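Local atomic coordinates of hypothetical protein SA2161 (Staphylococcus aureus, PDB entry 1Y7R), a protein that is of unknown function but, as a member of the GNAT family, probably transfers an acetyl group from acetyl-coenzyme A to an as yet unidentified acceptor. Residues C15-N20 with I51-V56; L44-R49 with K73-Q78. The protein carries 4 engineered substitutions. All coordinates share one frame; numbering follows the deposited sequence.

In the fold
Both contacts belong to one GNAT-type mixed sheet and meet on its neighbouring antiparallel strands 40-46 and 49-58. Their centres lie about 10 Å apart, and interaction 2 is the more peripheral, about 15 Å from the centre of the chain against 8 Å. Along the chain the segments alternate: 15-20 and 44-49 come first, then 51-56 and 73-78. I51 joins the two sites: its N lies 2.8 Å from L44 O, a probable hydrogen bond, and its CG2 is 3.6 Å from Y75 CZ. Interaction 1 packs helix 11-20 on the sheet in a buried contact, while interaction 2 ties the tight turn that joins these two inner strands to the loop that precedes helix 80-95.

Interaction 1 (C15-N20 with I51-V56); sequences CALRIN and IGMGRV
L17 meets strand 49-58 at a classic beta bulge, where I51 and G52 both face L44 of the adjoining strand. One leucine carries the whole helix side of this helix-on-sheet contact of the GNAT fold, and no hydrogen bond crosses it. The short axes approach to 8.9 Å and run at 104° to each other, so the helix crosses the strand nearly at right angles. CD1 of L17 sits over the bulge, 3.7 Å from I51 O, whereas CD2 moves on along the strand and lies 3.6 Å from G52 C. With CG anti to the backbone N (chi1 179°), L17 extends from the helix to the strand backbone. The selenomethionine M53 comes from the strand, and the two chains run past one another head to tail, that of M53 bent at the last torsion (chi3 -43°). A70 of strand 63-71 touches both side chains, and Y14, one turn earlier in helix 11-20, also packs on M53, which places the pair in the interior between helix and sheet. CB, CG and SE of M53 all lie alongside the same leucine methyl; L17 CD2 is 3.8 Å from SE but only 3.5 Å from M53 CG, closer than two carbons normally approach.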
loop_
_atom_site.group_PDB
_atom_site.type_symbol
_atom_site.label_atom_id
_atom_site.label_comp_id
_atom_site.label_asym_id
_atom_site.label_seq_id
_atom_site.Cartn_x
_atom_site.Cartn_y
_atom_site.Cartn_z
ATOM N N CYS A 15 2.029 -18.549 -5.688
ATOM C CA CYS A 15 1.694 -18.332 -7.079
ATOM C C CYS A 15 0.440 -19.148 -7.428
ATOM O O CYS A 15 -0.461 -18.664 -8.136
ATOM C CB CYS A 15 2.870 -18.755 -7.957
ATOM S SG CYS A 15 4.257 -17.592 -7.820
ATOM N N ALA A 16 0.387 -20.382 -6.919
ATOM C CA ALA A 16 -0.716 -21.301 -7.182
ATOM C C ALA A 16 -2.021 -20.799 -6.599
ATOM O O ALA A 16 -3.096 -20.916 -7.223
ATOM C CB ALA A 16 -0.413 -22.694 -6.637
ATOM N N LEU A 17 -1.930 -20.212 -5.416
ATOM C CA LEU A 17 -3.124 -19.678 -4.787
ATOM C C LEU A 17 -3.677 -18.488 -5.551
ATOM O O LEU A 17 -4.888 -18.419 -5.787
ATOM C CB LEU A 17 -2.884 -19.374 -3.318
ATOM C CG LEU A 17 -4.068 -18.780 -2.578
ATOM C CD1 LEU A 17 -5.293 -19.716 -2.639
ATOM C CD2 LEU A 17 -3.628 -18.511 -1.131
ATOM N N ARG A 18 -2.813 -17.558 -5.955
ATOM C CA ARG A 18 -3.220 -16.456 -6.834
ATOM C C ARG A 18 -3.987 -16.950 -8.067
ATOM O O ARG A 18 -5.085 -16.504 -8.350
ATOM C CB ARG A 18 -1.980 -15.680 -7.307
ATOM C CG ARG A 18 -1.524 -14.584 -6.377
ATOM C CD ARG A 18 -1.052 -13.377 -7.266
ATOM N NE ARG A 18 -1.204 -12.111 -6.584
ATOM C CZ ARG A 18 -1.799 -11.023 -7.044
ATOM N NH1 ARG A 18 -2.296 -10.937 -8.280
ATOM N NH2 ARG A 18 -1.854 -9.984 -6.245
ATOM N N ILE A 19 -3.398 -17.877 -8.812
ATOM C CA ILE A 19 -4.057 -18.361 -10.030
ATOM C C ILE A 19 -5.410 -19.022 -9.740
ATOM O O ILE A 19 -6.449 -18.772 -10.427
ATOM C CB ILE A 19 -3.094 -19.297 -10.790
ATOM C CG1 ILE A 19 -2.017 -18.418 -11.439
ATOM C CG2 ILE A 19 -3.832 -20.153 -11.842
ATOM C CD1 ILE A 19 -0.764 -19.190 -11.791
ATOM N N ASN A 20 -5.420 -19.860 -8.727
ATOM C CA ASN A 20 -6.629 -20.604 -8.416
ATOM C C ASN A 20 -7.678 -19.831 -7.650
ATOM O O ASN A 20 -8.805 -20.322 -7.496
ATOM C CB ASN A 20 -6.273 -21.903 -7.741
ATOM C CG ASN A 20 -5.721 -22.883 -8.728
ATOM O OD1 ASN A 20 -6.481 -23.472 -9.493
ATOM N ND2 ASN A 20 -4.411 -22.990 -8.800
ATOM N N ILE A 51 -5.399 -23.082 1.149
ATOM C CA ILE A 51 -6.647 -22.646 0.542
ATOM C C ILE A 51 -6.895 -21.118 0.560
ATOM O O ILE A 51 -7.793 -20.620 -0.124
ATOM C CB ILE A 51 -7.831 -23.458 1.078
ATOM C CG1 ILE A 51 -8.173 -23.095 2.531
ATOM C CG2 ILE A 51 -7.533 -24.967 0.916
ATOM C CD1 ILE A 51 -8.975 -21.829 2.670
ATOM N N GLY A 52 -6.094 -20.392 1.348
ATOM C CA GLY A 52 -6.315 -18.953 1.485
ATOM C C GLY A 52 -5.151 -18.238 2.121
ATOM O O GLY A 52 -4.338 -18.842 2.829
HETATM N N MSE A 53 -5.046 -16.948 1.817
HETATM C CA MSE A 53 -3.986 -16.108 2.373
HETATM C C MSE A 53 -4.409 -14.647 2.348
HETATM O O MSE A 53 -5.321 -14.244 1.636
HETATM C CB MSE A 53 -2.686 -16.256 1.582
HETATM C CG MSE A 53 -2.697 -15.482 0.315
HETATM SE SE MSE A 53 -1.000 -15.791 -0.579
HETATM C CE MSE A 53 0.123 -15.660 0.822
ATOM N N GLY A 54 -3.720 -13.862 3.140
ATOM C CA GLY A 54 -3.780 -12.390 3.049
ATOM C C GLY A 54 -2.463 -11.818 3.554
ATOM O O GLY A 54 -1.757 -12.453 4.360
ATOM N N ARG A 55 -2.101 -10.628 3.068
ATOM C CA ARG A 55 -0.809 -10.037 3.438
ATOM C C ARG A 55 -1.012 -8.557 3.753
ATOM O O ARG A 55 -2.002 -7.954 3.317
ATOM C CB ARG A 55 0.229 -10.223 2.301
ATOM C CG ARG A 55 0.422 -11.693 1.902
ATOM C CD ARG A 55 1.251 -11.890 0.660
ATOM N NE ARG A 55 2.664 -11.523 0.862
ATOM C CZ ARG A 55 3.376 -10.695 0.095
ATOM N NH1 ARG A 55 2.855 -10.111 -0.987
ATOM N NH2 ARG A 55 4.656 -10.497 0.415
ATOM N N VAL A 56 -0.101 -8.005 4.544
ATOM C CA VAL A 56 -0.087 -6.574 4.887
ATOM C C VAL A 56 1.321 -5.996 4.629
ATOM O O VAL A 56 2.348 -6.567 5.051
ATOM C CB VAL A 56 -0.483 -6.350 6.353
ATOM C CG1 VAL A 56 -0.387 -4.847 6.744
ATOM C CG2 VAL A 56 -1.875 -6.909 6.635
#

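Interaction 2 (L44-R49 with K73-Q78); sequences LYDKDR and KSYQGQ. With PO4 (phosphate ion), chain D.
Y75 and D46 cross at about a right angle, the carboxylate plane turned 84° from the phenol ring, and a very short hydrogen bond joins them: Y75 OH donates to D46 OD2 at 2.5 Å. The acceptor lies at the ring edge, in the ring plane. D46 has its first torsion fully extended (chi1 180°), which carries the carboxylate out from the strand end to the phenol. The extended chain of R49 brings NH1 to 3.9 Å from Y75 CE1, elsewhere on the ring edge, with the guanidinium turned 81° from the ring, a contact without a direct hydrogen bond, bridged instead by a water. The water accepts from R49 NH1 at 2.8 Å and donates to Y75 OH, also at 2.8 Å, which leaves the hydroxyl gripped on two sides. D46 and R49 are the ends of a type II' beta turn, closed by R49 N to D46 O at 2.9 Å. Further along, G77 N hydrogen-bonds O4 of a phosphate ion, probably from the crystallisation liquor, which G81 N also binds; in GNAT proteins this loop before the helix typically receives the coenzyme A pyrophosphate. Y75 itself packs on I51 of strand 49-58 and on Y80 of helix 80-95.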
loop_
_atom_site.group_PDB
_atom_site.type_symbol
_atom_site.label_atom_id
_atom_site.label_comp_id
_atom_site.label_asym_id
_atom_site.label_seq_id
_atom_site.Cartn_x
_atom_site.Cartn_y
_atom_site.Cartn_z
ATOM N N LEU A 44 -4.175 -20.160 5.415
ATOM C CA LEU A 44 -5.154 -21.160 5.847
ATOM C C LEU A 44 -4.916 -22.435 5.072
ATOM O O LEU A 44 -4.787 -22.418 3.839
ATOM C CB LEU A 44 -6.570 -20.692 5.535
ATOM C CG LEU A 44 -6.985 -19.334 6.114
ATOM C CD1 LEU A 44 -8.416 -19.068 5.669
ATOM C CD2 LEU A 44 -6.910 -19.245 7.604
ATOM N N TYR A 45 -4.906 -23.544 5.792
ATOM C CA TYR A 45 -4.662 -24.842 5.174
ATOM C C TYR A 45 -5.803 -25.816 5.510
ATOM O O TYR A 45 -6.261 -25.870 6.669
ATOM C CB TYR A 45 -3.351 -25.450 5.664
ATOM C CG TYR A 45 -2.100 -24.747 5.229
ATOM C CD1 TYR A 45 -1.471 -25.098 4.033
ATOM C CD2 TYR A 45 -1.502 -23.776 6.023
ATOM C CE1 TYR A 45 -0.309 -24.479 3.617
ATOM C CE2 TYR A 45 -0.316 -23.148 5.616
ATOM C CZ TYR A 45 0.275 -23.510 4.416
ATOM O OH TYR A 45 1.445 -22.870 4.004
ATOM N N ASP A 46 -6.242 -26.560 4.497
ATOM C CA ASP A 46 -7.222 -27.618 4.662
ATOM C C ASP A 46 -6.387 -28.877 4.505
ATOM O O ASP A 46 -5.932 -29.173 3.383
ATOM C CB ASP A 46 -8.311 -27.563 3.567
ATOM C CG ASP A 46 -9.345 -28.672 3.717
ATOM O OD1 ASP A 46 -9.184 -29.507 4.621
ATOM O OD2 ASP A 46 -10.336 -28.738 2.929
ATOM N N LYS A 47 -6.170 -29.575 5.632
ATOM C CA LYS A 47 -5.221 -30.692 5.723
ATOM C C LYS A 47 -3.857 -30.164 5.226
ATOM O O LYS A 47 -3.328 -29.234 5.829
ATOM C CB LYS A 47 -5.757 -31.944 4.998
ATOM C CG LYS A 47 -7.006 -32.476 5.724
ATOM C CD LYS A 47 -7.576 -33.721 5.044
ATOM C CE LYS A 47 -9.092 -33.563 4.844
ATOM N NZ LYS A 47 -9.718 -34.797 4.292
ATOM N N ASP A 48 -3.324 -30.683 4.128
ATOM C CA ASP A 48 -2.026 -30.194 3.649
ATOM C C ASP A 48 -2.119 -29.284 2.422
ATOM O O ASP A 48 -1.113 -29.055 1.745
ATOM C CB ASP A 48 -1.054 -31.355 3.398
ATOM C CG ASP A 48 -0.690 -32.092 4.664
ATOM O OD1 ASP A 48 -1.049 -31.625 5.777
ATOM O OD2 ASP A 48 -0.051 -33.162 4.525
ATOM N N ARG A 49 -3.294 -28.726 2.169
ATOM C CA ARG A 49 -3.464 -27.843 1.015
ATOM C C ARG A 49 -3.678 -26.404 1.450
ATOM O O ARG A 49 -4.545 -26.143 2.309
ATOM C CB ARG A 49 -4.658 -28.258 0.174
ATOM C CG ARG A 49 -4.827 -27.431 -1.101
ATOM C CD ARG A 49 -6.081 -27.834 -1.845
ATOM N NE ARG A 49 -6.104 -27.209 -3.170
ATOM C CZ ARG A 49 -7.158 -27.188 -3.969
ATOM N NH1 ARG A 49 -8.313 -27.730 -3.585
ATOM N NH2 ARG A 49 -7.057 -26.579 -5.140
ATOM N N LYS A 73 -10.979 -20.503 -5.564
ATOM C CA LYS A 73 -12.331 -20.386 -6.105
ATOM C C LYS A 73 -13.250 -21.458 -5.483
ATOM O O LYS A 73 -14.365 -21.145 -5.061
ATOM C CB LYS A 73 -12.285 -20.519 -7.612
ATOM C CG LYS A 73 -12.930 -19.370 -8.390
ATOM C CD LYS A 73 -12.598 -17.964 -7.887
ATOM C CE LYS A 73 -13.559 -16.919 -8.529
ATOM N NZ LYS A 73 -13.609 -15.581 -7.814
ATOM N N SER A 74 -12.751 -22.684 -5.350
ATOM C CA SER A 74 -13.560 -23.794 -4.842
ATOM C C SER A 74 -13.899 -23.653 -3.347
ATOM O O SER A 74 -14.826 -24.315 -2.866
ATOM C CB SER A 74 -12.891 -25.148 -5.114
ATOM O OG SER A 74 -11.620 -25.203 -4.487
ATOM N N TYR A 75 -13.167 -22.790 -2.630
ATOM C CA TYR A 75 -13.420 -22.503 -1.210
ATOM C C TYR A 75 -14.085 -21.146 -0.951
ATOM O O TYR A 75 -14.308 -20.771 0.224
ATOM C CB TYR A 75 -12.096 -22.549 -0.447
ATOM C CG TYR A 75 -11.607 -23.959 -0.167
ATOM C CD1 TYR A 75 -11.011 -24.728 -1.168
ATOM C CD2 TYR A 75 -11.744 -24.518 1.107
ATOM C CE1 TYR A 75 -10.573 -26.013 -0.919
ATOM C CE2 TYR A 75 -11.306 -25.805 1.377
ATOM C CZ TYR A 75 -10.725 -26.558 0.353
ATOM O OH TYR A 75 -10.269 -27.841 0.615
ATOM N N GLN A 76 -14.411 -20.401 -2.016
ATOM C CA GLN A 76 -14.969 -19.066 -1.839
ATOM C C GLN A 76 -16.443 -19.162 -1.424
ATOM O O GLN A 76 -17.084 -20.212 -1.588
ATOM C CB GLN A 76 -14.811 -18.222 -3.117
ATOM C CG GLN A 76 -13.385 -17.661 -3.298
ATOM C CD GLN A 76 -13.205 -16.864 -4.592
ATOM O OE1 GLN A 76 -12.066 -16.571 -5.024
ATOM N NE2 GLN A 76 -14.296 -16.497 -5.202
ATOM N N GLY A 77 -16.962 -18.078 -0.855
ATOM C CA GLY A 77 -18.399 -17.991 -0.549
ATOM C C GLY A 77 -18.802 -18.696 0.730
ATOM O O GLY A 77 -19.984 -19.011 0.934
ATOM N N GLN A 78 -17.853 -18.921 1.635
ATOM C CA GLN A 78 -18.204 -19.605 2.894
ATOM C C GLN A 78 -17.424 -19.217 4.154
ATOM O O GLN A 78 -17.332 -20.027 5.092
ATOM C CB GLN A 78 -18.116 -21.103 2.726
ATOM C CG GLN A 78 -16.760 -21.615 2.319
ATOM C CD GLN A 78 -16.911 -22.983 1.733
ATOM O OE1 GLN A 78 -17.327 -23.894 2.430
ATOM N NE2 GLN A 78 -16.666 -23.125 0.430
HETATM P P PO4 D . -14.565 -15.063 0.161
HETATM O O1 PO4 D . -15.148 -13.701 0.469
HETATM O O2 PO4 D . -14.849 -16.016 1.291
HETATM O O3 PO4 D . -13.057 -14.900 0.064
HETATM O O4 PO4 D . -15.175 -15.649 -1.090
HETATM O O HOH W 1 -9.218 -29.376 -1.456
#